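Local coordinates for D-alanyl-D-alanine carboxypeptidase DacB2 (Mycobacterium tuberculosis H37Rv, PDB 4RYE), which shows D,D-carboxypeptidase activity on pentapeptides ending in D-Ala-D-Ala and probably trims the stem peptides of peptidoglycan in the mycobacterial cell wall, at residues W23-L28 against A251-W256; A91-D96 against M181-N186; S179-F182 against G187-L190. One frame throughout, in Å; residues are numbered along the deposited sequence.

Interaction 1 of 3, residues W23-L28 against A251-W256; sequences WIVADL and ATLFDW
Val25 of strand 22-27 and Leu253 of helix 246-259 bring their CA atoms to 7.1 Å, the nearest CA pair between residues 23-28 and 251-256. This is a helix laid on a beta sheet, in the alpha/beta part of the penicillin-recognising serine hydrolase fold, where a helix from late in the chain covers one face of the antiparallel sheet. Strand 22-27 is an inner strand, hydrogen-bonded to 32-37 through Trp23 and Val25 and to 228-237 through Ile24 and Ala26. Strand alternation sorts its residues: Trp23 and Val25 point to the late helix, whereas Ile24 points to the other face and packs on Ala155 and Val159 of helix 155-166. The contact is apolar and buried, with no hydrogen bond across it, so leucine, valine and tryptophan suit it: they fill the interface without bringing in a charge.

Leu253 carries the helix side. Its branched end reaches to the strand, and CD2 comes 3.9 Å from Val25 CG2, with Leu253 CB nearly as close to that same methyl. The valine has CG1 anti to the backbone N (chi1 -179°), which leaves CG2 as the branch that meets the leucine. Trp23 offers its indole face rather than an edge. In this CH-pi contact Leu253 CD2 stands 4.1 Å from the centroid of the six-membered ring of Trp23, only 16° off the ring normal, and its nearest ring carbon is Trp23 CZ3 at 4.0 Å.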
ATOM      1  N   TRP A  23      -7.012  11.613   5.094  1.00 16.18           N
ATOM      2  CA  TRP A  23      -7.508  10.652   4.114  1.00 14.25           C
ATOM      3  C   TRP A  23      -7.883  11.389   2.835  1.00 12.32           C
ATOM      4  O   TRP A  23      -7.964  12.626   2.821  1.00 17.64           O
ATOM      5  CB  TRP A  23      -8.703   9.842   4.666  1.00 15.12           C
ATOM      6  CG  TRP A  23      -9.807  10.687   5.276  1.00 17.98           C
ATOM      7  CD1 TRP A  23      -9.997  10.958   6.604  1.00 21.21           C
ATOM      8  CD2 TRP A  23     -10.865  11.358   4.578  1.00 19.07           C
ATOM      9  NE1 TRP A  23     -11.096  11.760   6.770  1.00 21.75           N
ATOM     10  CE2 TRP A  23     -11.645  12.024   5.541  1.00 22.19           C
ATOM     11  CE3 TRP A  23     -11.219  11.467   3.230  1.00 22.87           C
ATOM     12  CZ2 TRP A  23     -12.766  12.789   5.201  1.00 24.14           C
ATOM     13  CZ3 TRP A  23     -12.330  12.230   2.890  1.00 21.93           C
ATOM     14  CH2 TRP A  23     -13.086  12.881   3.869  1.00 24.76           C
ATOM     15  N   ILE A  24      -8.098  10.631   1.766  1.00 15.99           N
ATOM     16  CA  ILE A  24      -8.490  11.211   0.479  1.00 17.42           C
ATOM     17  C   ILE A  24      -9.315  10.176  -0.262  1.00 13.27           C
ATOM     18  O   ILE A  24      -9.144   8.988  -0.043  1.00 13.55           O
ATOM     19  CB  ILE A  24      -7.241  11.636  -0.356  1.00 16.96           C
ATOM     20  CG1 ILE A  24      -7.636  12.482  -1.570  1.00 15.48           C
ATOM     21  CG2 ILE A  24      -6.404  10.422  -0.779  1.00 10.67           C
ATOM     22  CD1 ILE A  24      -6.434  13.104  -2.302  1.00 16.75           C
ATOM     23  N   VAL A  25     -10.247  10.627  -1.094  1.00 14.87           N
ATOM     24  CA  VAL A  25     -11.029   9.742  -1.954  1.00 15.54           C
ATOM     25  C   VAL A  25     -10.896  10.298  -3.356  1.00 15.88           C
ATOM     26  O   VAL A  25     -11.202  11.470  -3.601  1.00 18.43           O
ATOM     27  CB  VAL A  25     -12.530   9.725  -1.584  1.00 17.66           C
ATOM     28  CG1 VAL A  25     -13.289   8.757  -2.499  1.00 14.91           C
ATOM     29  CG2 VAL A  25     -12.721   9.317  -0.128  1.00 23.26           C
ATOM     30  N   ALA A  26     -10.394   9.483  -4.273  1.00 11.31           N
ATOM     31  CA  ALA A  26     -10.137   9.956  -5.628  1.00 11.79           C
ATOM     32  C   ALA A  26     -10.632   8.926  -6.635  1.00 18.32           C
ATOM     33  O   ALA A  26     -10.899   7.767  -6.279  1.00 14.71           O
ATOM     34  CB  ALA A  26      -8.643  10.270  -5.830  1.00 12.25           C
ATOM     35  N   ASP A  27     -10.773   9.359  -7.885  1.00 15.74           N
ATOM     36  CA  ASP A  27     -11.219   8.489  -8.963  1.00 16.34           C
ATOM     37  C   ASP A  27      -9.958   7.931  -9.615  1.00 14.62           C
ATOM     38  O   ASP A  27      -9.094   8.685 -10.062  1.00 19.57           O
ATOM     39  CB  ASP A  27     -12.051   9.296  -9.963  1.00 17.84           C
ATOM     40  CG  ASP A  27     -12.612   8.449 -11.112  1.00 26.44           C
ATOM     41  OD1 ASP A  27     -11.848   7.718 -11.778  1.00 24.62           O
ATOM     42  OD2 ASP A  27     -13.831   8.546 -11.369  1.00 28.39           O
ATOM     43  N   LEU A  28      -9.858   6.608  -9.650  1.00 18.08           N
ATOM     44  CA  LEU A  28      -8.682   5.903 -10.151  1.00 21.34           C
ATOM     45  C   LEU A  28      -8.382   6.226 -11.621  1.00 26.70           C
ATOM     46  O   LEU A  28      -7.221   6.249 -12.044  1.00 21.20           O
ATOM     47  CB  LEU A  28      -8.909   4.394  -9.977  1.00 21.37           C
ATOM     48  CG  LEU A  28      -7.752   3.416 -10.151  1.00 28.64           C
ATOM     49  CD1 LEU A  28      -6.671   3.634  -9.091  1.00 27.50           C
ATOM     50  CD2 LEU A  28      -8.285   1.998 -10.102  1.00 29.42           C
ATOM     51  N   ALA A 251     -14.757   1.228   4.047  1.00 19.96           N
ATOM     52  CA  ALA A 251     -16.003   0.880   3.380  1.00 21.79           C
ATOM     53  C   ALA A 251     -16.926   2.104   3.360  1.00 24.23           C
ATOM     54  O   ALA A 251     -17.635   2.349   2.386  1.00 20.35           O
ATOM     55  CB  ALA A 251     -16.667  -0.296   4.078  1.00 25.12           C
ATOM     56  N   THR A 252     -16.912   2.869   4.447  1.00 20.72           N
ATOM     57  CA  THR A 252     -17.706   4.095   4.527  1.00 24.14           C
ATOM     58  C   THR A 252     -17.276   5.121   3.466  1.00 18.55           C
ATOM     59  O   THR A 252     -18.124   5.747   2.821  1.00 20.13           O
ATOM     60  CB  THR A 252     -17.634   4.702   5.941  1.00 21.89           C
ATOM     61  OG1 THR A 252     -18.427   3.905   6.825  1.00 26.70           O
ATOM     62  CG2 THR A 252     -18.162   6.129   5.955  1.00 25.40           C
ATOM     63  N   LEU A 253     -15.971   5.278   3.268  1.00 16.30           N
ATOM     64  CA  LEU A 253     -15.460   6.218   2.262  1.00 15.80           C
ATOM     65  C   LEU A 253     -15.763   5.777   0.837  1.00 16.21           C
ATOM     66  O   LEU A 253     -16.175   6.591   0.012  1.00 18.19           O
ATOM     67  CB  LEU A 253     -13.960   6.454   2.436  1.00 14.99           C
ATOM     68  CG  LEU A 253     -13.605   7.358   3.618  1.00 22.17           C
ATOM     69  CD1 LEU A 253     -12.099   7.447   3.773  1.00 21.48           C
ATOM     70  CD2 LEU A 253     -14.220   8.756   3.432  1.00 22.82           C
ATOM     71  N   PHE A 254     -15.578   4.490   0.556  1.00 18.44           N
ATOM     72  CA  PHE A 254     -15.926   3.942  -0.754  1.00 15.10           C
ATOM     73  C   PHE A 254     -17.418   4.102  -1.036  1.00 17.81           C
ATOM     74  O   PHE A 254     -17.801   4.588  -2.112  1.00 19.38           O
ATOM     75  CB  PHE A 254     -15.516   2.459  -0.849  1.00 14.21           C
ATOM     76  CG  PHE A 254     -14.047   2.238  -1.179  1.00 14.25           C
ATOM     77  CD1 PHE A 254     -13.435   2.911  -2.236  1.00 12.09           C
ATOM     78  CD2 PHE A 254     -13.288   1.341  -0.435  1.00 17.28           C
ATOM     79  CE1 PHE A 254     -12.085   2.691  -2.540  1.00 14.97           C
ATOM     80  CE2 PHE A 254     -11.950   1.121  -0.724  1.00 15.08           C
ATOM     81  CZ  PHE A 254     -11.341   1.796  -1.780  1.00 16.26           C
ATOM     82  N   ASP A 255     -18.257   3.702  -0.075  1.00 18.51           N
ATOM     83  CA  ASP A 255     -19.708   3.844  -0.203  1.00 21.58           C
ATOM     84  C   ASP A 255     -20.084   5.302  -0.482  1.00 20.43           C
ATOM     85  O   ASP A 255     -20.898   5.592  -1.364  1.00 20.91           O
ATOM     86  CB  ASP A 255     -20.434   3.414   1.083  1.00 27.42           C
ATOM     87  CG  ASP A 255     -20.602   1.901   1.209  1.00 29.22           C
ATOM     88  OD1 ASP A 255     -20.277   1.161   0.259  1.00 26.33           O
ATOM     89  OD2 ASP A 255     -21.084   1.457   2.276  1.00 28.26           O
ATOM     90  N   TRP A 256     -19.515   6.213   0.300  1.00 16.23           N
ATOM     91  CA  TRP A 256     -19.786   7.635   0.109  1.00 22.59           C
ATOM     92  C   TRP A 256     -19.376   8.084  -1.296  1.00 18.61           C
ATOM     93  O   TRP A 256     -20.111   8.817  -1.960  1.00 19.01           O
ATOM     94  CB  TRP A 256     -19.075   8.476   1.170  1.00 23.13           C
ATOM     95  CG  TRP A 256     -19.312   9.958   0.996  1.00 24.52           C
ATOM     96  CD1 TRP A 256     -20.315  10.707   1.548  1.00 25.68           C
ATOM     97  CD2 TRP A 256     -18.530  10.856   0.200  1.00 22.93           C
ATOM     98  NE1 TRP A 256     -20.199  12.014   1.144  1.00 23.51           N
ATOM     99  CE2 TRP A 256     -19.115  12.129   0.312  1.00 20.30           C
ATOM    100  CE3 TRP A 256     -17.395  10.702  -0.601  1.00 21.99           C
ATOM    101  CZ2 TRP A 256     -18.594  13.253  -0.352  1.00 18.57           C
ATOM    102  CZ3 TRP A 256     -16.883  11.817  -1.255  1.00 21.56           C
ATOM    103  CH2 TRP A 256     -17.480  13.068  -1.126  1.00 17.50           C
TER

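Interaction 2 of 3, residues A91-D96 against M181-N186; sequences ARQLLD and MFPSDN
Gln93 meets Phe182 and Pro183 in a partly buried contact of mixed character, where the first turns of helix 91-100 cross the outlying strand 179-184. The two axes pass 8.5 Å apart at 108°, and no direct hydrogen bond joins them. The amide of Gln93 turns one face to the CG-CD side of the Pro183 ring, the two planes well inclined to each other: Pro183 CG stands over the amide face, 3.3 Å from Gln93 NE2 and nearly as close to the carbon and oxygen. A glutamine suits this place because its flat end can pack by one face and still bond at its rim. Gln93 OE1 accepts a hydrogen bond from the backbone N of Thr90, which helps to fix the amide's rotation. Gln93 NE2 gives a hydrogen to a water 3.2 Å away, which in turn donates to Met181 O, so a solvent bridge does what the side chain alone does not.

Phe182 approaches edge on. With CG anti to the backbone N (chi1 -167°), its ring is directed at the helix, and CE1 lies 3.3 Å from Gln93 O, near the ring plane; the slightly positive rim of an aromatic ring is a fair neighbour for a carbonyl oxygen. The ring also meets that of Tyr89, their planes at about 25°, and rests on Val81 and Val83.

Within the helix, Arg92 NE forms a salt bridge with Asp96 OD1 at 3.3 Å, and Arg92 NH2 has a second acid partner in Glu177. Leu94 packs on Leu110 and Met113 of helix 104-113, so helix 91-100 touches that helix as well as the strand, while Leu95 and Arg92 touch Ile174 of helix 169-176.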
ATOM      1  N   ALA A  91      11.364 -13.406  -7.702  1.00 19.54           N
ATOM      2  CA  ALA A  91      10.795 -12.078  -7.499  1.00 20.36           C
ATOM      3  C   ALA A  91       9.290 -12.158  -7.271  1.00 19.23           C
ATOM      4  O   ALA A  91       8.752 -11.426  -6.451  1.00 20.50           O
ATOM      5  CB  ALA A  91      11.101 -11.179  -8.689  1.00 17.43           C
ATOM      6  N   ARG A  92       8.612 -13.038  -8.006  1.00 20.82           N
ATOM      7  CA  ARG A  92       7.162 -13.184  -7.864  1.00 19.83           C
ATOM      8  C   ARG A  92       6.824 -13.667  -6.453  1.00 20.18           C
ATOM      9  O   ARG A  92       5.947 -13.109  -5.788  1.00 21.41           O
ATOM     10  CB  ARG A  92       6.596 -14.157  -8.908  1.00 20.72           C
ATOM     11  CG  ARG A  92       5.097 -14.465  -8.744  1.00 18.62           C
ATOM     12  CD  ARG A  92       4.287 -13.177  -8.812  1.00 22.99           C
ATOM     13  NE  ARG A  92       2.857 -13.352  -8.563  1.00 26.07           N
ATOM     14  CZ  ARG A  92       1.939 -13.453  -9.524  1.00 32.25           C
ATOM     15  NH1 ARG A  92       2.301 -13.419 -10.803  1.00 29.08           N
ATOM     16  NH2 ARG A  92       0.660 -13.595  -9.209  1.00 30.89           N
ATOM     17  N   GLN A  93       7.537 -14.689  -5.998  1.00 20.52           N
ATOM     18  CA  GLN A  93       7.328 -15.220  -4.656  1.00 21.24           C
ATOM     19  C   GLN A  93       7.535 -14.122  -3.626  1.00 24.70           C
ATOM     20  O   GLN A  93       6.768 -14.009  -2.676  1.00 18.47           O
ATOM     21  CB  GLN A  93       8.272 -16.395  -4.377  1.00 20.84           C
ATOM     22  CG  GLN A  93       7.888 -17.690  -5.086  1.00 21.28           C
ATOM     23  CD  GLN A  93       9.013 -18.713  -5.128  1.00 24.01           C
ATOM     24  OE1 GLN A  93      10.177 -18.402  -4.874  1.00 22.36           O
ATOM     25  NE2 GLN A  93       8.661 -19.948  -5.449  1.00 27.70           N
ATOM     26  N   LEU A  94       8.569 -13.308  -3.817  1.00 20.24           N
ATOM     27  CA  LEU A  94       8.867 -12.252  -2.855  1.00 22.89           C
ATOM     28  C   LEU A  94       7.810 -11.155  -2.905  1.00 19.84           C
ATOM     29  O   LEU A  94       7.442 -10.601  -1.864  1.00 17.84           O
ATOM     30  CB  LEU A  94      10.284 -11.689  -3.057  1.00 17.40           C
ATOM     31  CG  LEU A  94      11.456 -12.644  -2.769  1.00 21.38           C
ATOM     32  CD1 LEU A  94      12.812 -12.021  -3.135  1.00 18.66           C
ATOM     33  CD2 LEU A  94      11.448 -13.061  -1.314  1.00 19.31           C
ATOM     34  N   LEU A  95       7.303 -10.857  -4.103  1.00 15.89           N
ATOM     35  CA  LEU A  95       6.255  -9.845  -4.255  1.00 17.64           C
ATOM     36  C   LEU A  95       4.933 -10.293  -3.618  1.00 20.14           C
ATOM     37  O   LEU A  95       4.208  -9.474  -3.044  1.00 18.90           O
ATOM     38  CB  LEU A  95       6.038  -9.482  -5.732  1.00 16.54           C
ATOM     39  CG  LEU A  95       7.079  -8.543  -6.330  1.00 22.08           C
ATOM     40  CD1 LEU A  95       6.976  -8.514  -7.851  1.00 23.66           C
ATOM     41  CD2 LEU A  95       6.884  -7.154  -5.764  1.00 23.14           C
ATOM     42  N   ASP A  96       4.626 -11.585  -3.715  1.00 21.93           N
ATOM     43  CA  ASP A  96       3.466 -12.145  -3.020  1.00 23.20           C
ATOM     44  C   ASP A  96       3.629 -12.000  -1.518  1.00 20.94           C
ATOM     45  O   ASP A  96       2.695 -11.597  -0.826  1.00 20.02           O
ATOM     46  CB  ASP A  96       3.274 -13.632  -3.356  1.00 18.45           C
ATOM     47  CG  ASP A  96       2.778 -13.853  -4.778  1.00 32.83           C
ATOM     48  OD1 ASP A  96       2.192 -12.919  -5.360  1.00 30.97           O
ATOM     49  OD2 ASP A  96       2.972 -14.966  -5.316  1.00 36.33           O
HETATM   50  N   MSE A 181       1.225 -19.378  -3.069  1.00 25.64           N
HETATM   51  CA  MSE A 181       2.118 -20.404  -2.554  1.00 26.62           C
HETATM   52  C   MSE A 181       3.492 -19.792  -2.314  1.00 26.17           C
HETATM   53  O   MSE A 181       4.016 -19.075  -3.168  1.00 31.15           O
HETATM   54  CB  MSE A 181       2.237 -21.565  -3.546  1.00 32.75           C
HETATM   55  CG  MSE A 181       0.967 -22.375  -3.764  1.00 38.86           C
HETATM   56 SE   MSE A 181       0.115 -23.062  -2.141  0.65 41.77          SE
HETATM   57  CE  MSE A 181       1.584 -23.905  -1.256  1.00 32.56           C
ATOM     58  N   PHE A 182       4.079 -20.076  -1.155  1.00 27.33           N
ATOM     59  CA  PHE A 182       5.411 -19.575  -0.841  1.00 26.95           C
ATOM     60  C   PHE A 182       6.296 -20.741  -0.408  1.00 31.53           C
ATOM     61  O   PHE A 182       5.832 -21.647   0.284  1.00 30.32           O
ATOM     62  CB  PHE A 182       5.327 -18.506   0.249  1.00 26.00           C
ATOM     63  CG  PHE A 182       6.591 -17.717   0.426  1.00 26.77           C
ATOM     64  CD1 PHE A 182       6.852 -16.616  -0.374  1.00 26.31           C
ATOM     65  CD2 PHE A 182       7.520 -18.079   1.396  1.00 28.66           C
ATOM     66  CE1 PHE A 182       8.022 -15.880  -0.210  1.00 27.67           C
ATOM     67  CE2 PHE A 182       8.687 -17.362   1.566  1.00 30.06           C
ATOM     68  CZ  PHE A 182       8.944 -16.257   0.758  1.00 32.54           C
ATOM     69  N   PRO A 183       7.568 -20.742  -0.840  1.00 33.37           N
ATOM     70  CA  PRO A 183       8.476 -21.849  -0.504  1.00 33.59           C
ATOM     71  C   PRO A 183       8.658 -22.027   1.004  1.00 39.24           C
ATOM     72  O   PRO A 183       8.664 -21.049   1.754  1.00 33.85           O
ATOM     73  CB  PRO A 183       9.802 -21.421  -1.141  1.00 34.86           C
ATOM     74  CG  PRO A 183       9.420 -20.502  -2.244  1.00 32.93           C
ATOM     75  CD  PRO A 183       8.197 -19.766  -1.747  1.00 30.26           C
ATOM     76  N   SER A 184       8.791 -23.279   1.432  1.00 43.48           N
ATOM     77  CA  SER A 184       9.095 -23.602   2.818  1.00 49.00           C
ATOM     78  C   SER A 184      10.039 -24.789   2.804  1.00 54.61           C
ATOM     79  O   SER A 184      10.365 -25.306   1.735  1.00 56.38           O
ATOM     80  CB  SER A 184       7.821 -23.956   3.586  1.00 54.52           C
ATOM     81  OG  SER A 184       7.224 -25.134   3.071  1.00 61.29           O
ATOM     82  N   ASP A 185      10.487 -25.216   3.980  1.00 62.39           N
ATOM     83  CA  ASP A 185      11.312 -26.416   4.077  1.00 70.83           C
ATOM     84  C   ASP A 185      10.579 -27.604   3.456  1.00 74.91           C
ATOM     85  O   ASP A 185      11.068 -28.210   2.499  1.00 82.42           O
ATOM     86  CB  ASP A 185      11.675 -26.711   5.532  1.00 73.75           C
ATOM     87  N   ASN A 186       9.392 -27.903   3.980  1.00 72.24           N
ATOM     88  CA  ASN A 186       8.580 -29.029   3.507  1.00 73.98           C
ATOM     89  C   ASN A 186       7.908 -28.830   2.146  1.00 68.56           C
ATOM     90  O   ASN A 186       6.898 -29.469   1.852  1.00 70.90           O
ATOM     91  CB  ASN A 186       7.506 -29.390   4.541  1.00 75.63           C
ATOM     92  CG  ASN A 186       8.062 -30.152   5.722  1.00 81.08           C
ATOM     93  OD1 ASN A 186       9.178 -29.895   6.169  1.00 85.65           O
ATOM     94  ND2 ASN A 186       7.286 -31.104   6.231  1.00 84.33           N
TER
HETATM   95  O   HOH W   1       5.518 -20.517  -5.547  1.00 27.01           O
HETATM   96  O   HOH W   2       4.300 -16.974  -4.966  1.00 24.32           O

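Interaction 3 of 3, residues S179-F182 against G187-L190; sequences SAMF and GEQL
The side chain of Met181, a selenomethionine, lies across the neighbouring strand and touches Glu188 and Leu190. CB of Met181 lies 3.6 Å from Glu188 OE1, and CG is only slightly farther from the same oxygen. A bend about the CB-CG bond (chi2 -53°) then places SE, which packs 3.9 Å from Leu190 CB. A second bend, about CG-SE (chi3 -51°), folds the methyl back over the partner strand, where Met181 CE comes 3.4 Å from Glu188 CG. The side chains of Met181 and Glu188 cross at about a right angle, the long flexible one spanning the aliphatic part of the glutamate. Beyond it, Leu190 CD2 reaches Ser179 CB at 3.6 Å, so these residues form a string of contacts on an exposed face.

The backbones hold the register. Phe182 and Gln189 form a hydrogen-bonded pair, with Phe182 N to Gln189 O at 2.8 Å and Gln189 N to Phe182 O at 2.7 Å, both bonds fairly straight. Met181 and Leu190 are the adjacent non-hydrogen-bonded pair. Phe182 and Gln189 put their side chains on the face away from Met181, and the phenyl group is the buried one. Gly187 has positive phi (116°), a conformation in which a CB would press on the carbonyl O of Asn186. Two antiparallel strands next to each other in sequence, 179-184 and 187-192, joined by a short turn, make a beta hairpin.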
ATOM      1  N   SER A 179      -4.805 -15.698  -2.130  1.00 26.52           N
ATOM      2  CA  SER A 179      -3.751 -16.527  -1.563  1.00 25.59           C
ATOM      3  C   SER A 179      -2.621 -16.736  -2.553  1.00 25.20           C
ATOM      4  O   SER A 179      -2.755 -16.444  -3.744  1.00 26.67           O
ATOM      5  CB  SER A 179      -4.312 -17.887  -1.139  1.00 27.08           C
ATOM      6  OG  SER A 179      -4.828 -18.582  -2.262  1.00 31.24           O
ATOM      7  N   ALA A 180      -1.499 -17.247  -2.055  1.00 24.03           N
ATOM      8  CA  ALA A 180      -0.376 -17.577  -2.914  1.00 28.82           C
ATOM      9  C   ALA A 180       0.439 -18.671  -2.261  1.00 25.74           C
ATOM     10  O   ALA A 180       0.357 -18.873  -1.047  1.00 26.14           O
ATOM     11  CB  ALA A 180       0.490 -16.347  -3.166  1.00 23.62           C
HETATM   12  N   MSE A 181       1.225 -19.378  -3.069  1.00 25.64           N
HETATM   13  CA  MSE A 181       2.118 -20.404  -2.554  1.00 26.62           C
HETATM   14  C   MSE A 181       3.492 -19.792  -2.314  1.00 26.17           C
HETATM   15  O   MSE A 181       4.016 -19.075  -3.168  1.00 31.15           O
HETATM   16  CB  MSE A 181       2.237 -21.565  -3.546  1.00 32.75           C
HETATM   17  CG  MSE A 181       0.967 -22.375  -3.764  1.00 38.86           C
HETATM   18 SE   MSE A 181       0.115 -23.062  -2.141  0.65 41.77          SE
HETATM   19  CE  MSE A 181       1.584 -23.905  -1.256  1.00 32.56           C
ATOM     20  N   PHE A 182       4.079 -20.076  -1.155  1.00 27.33           N
ATOM     21  CA  PHE A 182       5.411 -19.575  -0.841  1.00 26.95           C
ATOM     22  C   PHE A 182       6.296 -20.741  -0.408  1.00 31.53           C
ATOM     23  O   PHE A 182       5.832 -21.647   0.284  1.00 30.32           O
ATOM     24  CB  PHE A 182       5.327 -18.506   0.249  1.00 26.00           C
ATOM     25  CG  PHE A 182       6.591 -17.717   0.426  1.00 26.77           C
ATOM     26  CD1 PHE A 182       6.852 -16.616  -0.374  1.00 26.31           C
ATOM     27  CD2 PHE A 182       7.520 -18.079   1.396  1.00 28.66           C
ATOM     28  CE1 PHE A 182       8.022 -15.880  -0.210  1.00 27.67           C
ATOM     29  CE2 PHE A 182       8.687 -17.362   1.566  1.00 30.06           C
ATOM     30  CZ  PHE A 182       8.944 -16.257   0.758  1.00 32.54           C
ATOM     31  N   GLY A 187       8.460 -27.952   1.317  1.00 59.07           N
ATOM     32  CA  GLY A 187       7.912 -27.729  -0.007  1.00 53.14           C
ATOM     33  C   GLY A 187       7.378 -26.326  -0.193  1.00 47.18           C
ATOM     34  O   GLY A 187       8.140 -25.395  -0.451  1.00 46.12           O
ATOM     35  N   GLU A 188       6.062 -26.176  -0.070  1.00 48.45           N
ATOM     36  CA  GLU A 188       5.425 -24.872  -0.221  1.00 49.47           C
ATOM     37  C   GLU A 188       4.263 -24.691   0.760  1.00 45.54           C
ATOM     38  O   GLU A 188       3.492 -25.623   1.010  1.00 45.64           O
ATOM     39  CB  GLU A 188       4.962 -24.653  -1.668  1.00 52.19           C
ATOM     40  CG  GLU A 188       4.213 -25.842  -2.281  1.00 61.02           C
ATOM     41  CD  GLU A 188       3.668 -25.532  -3.664  1.00 61.51           C
ATOM     42  OE1 GLU A 188       4.098 -24.513  -4.253  1.00 57.14           O
ATOM     43  OE2 GLU A 188       2.811 -26.301  -4.156  1.00 65.44           O
ATOM     44  N   GLN A 189       4.157 -23.485   1.310  1.00 37.84           N
ATOM     45  CA  GLN A 189       3.130 -23.146   2.291  1.00 37.78           C
ATOM     46  C   GLN A 189       2.194 -22.128   1.663  1.00 36.23           C
ATOM     47  O   GLN A 189       2.645 -21.178   1.020  1.00 30.19           O
ATOM     48  CB  GLN A 189       3.760 -22.560   3.572  1.00 45.47           C
ATOM     49  CG  GLN A 189       4.716 -21.364   3.336  1.00 55.50           C
ATOM     50  CD  GLN A 189       5.225 -20.697   4.624  1.00 62.23           C
ATOM     51  OE1 GLN A 189       5.856 -21.340   5.468  1.00 68.77           O
ATOM     52  NE2 GLN A 189       4.961 -19.392   4.765  1.00 54.70           N
ATOM     53  N   LEU A 190       0.892 -22.322   1.831  1.00 29.58           N
ATOM     54  CA  LEU A 190      -0.072 -21.347   1.336  1.00 27.76           C
ATOM     55  C   LEU A 190      -0.097 -20.130   2.265  1.00 26.32           C
ATOM     56  O   LEU A 190      -0.274 -20.272   3.475  1.00 27.97           O
ATOM     57  CB  LEU A 190      -1.463 -21.990   1.238  1.00 38.68           C
ATOM     58  CG  LEU A 190      -2.544 -21.248   0.446  1.00 40.16           C
ATOM     59  CD1 LEU A 190      -3.442 -22.242  -0.264  1.00 45.58           C
ATOM     60  CD2 LEU A 190      -3.374 -20.362   1.359  1.00 40.14           C
TER

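Interactions 2 and 3 form one cluster, their centres 6 Å apart: they share Met181 and Phe182 on strand 179-184, which lies against helix 91-100 and pairs with strand 187-192 in a two-stranded sheet of its own. Interaction 1 lies 32 Å from either, centre to centre, with nearest atoms about 18 Å away, and belongs to the large antiparallel sheet. Along the chain, 23-28 comes first and 251-256 last, with both other contacts between them. The chain thus begins and ends in the alpha/beta part, after an excursion through the mainly helical region that carries the hairpin, an arrangement consistent with the two-part build of penicillin-recognising enzymes.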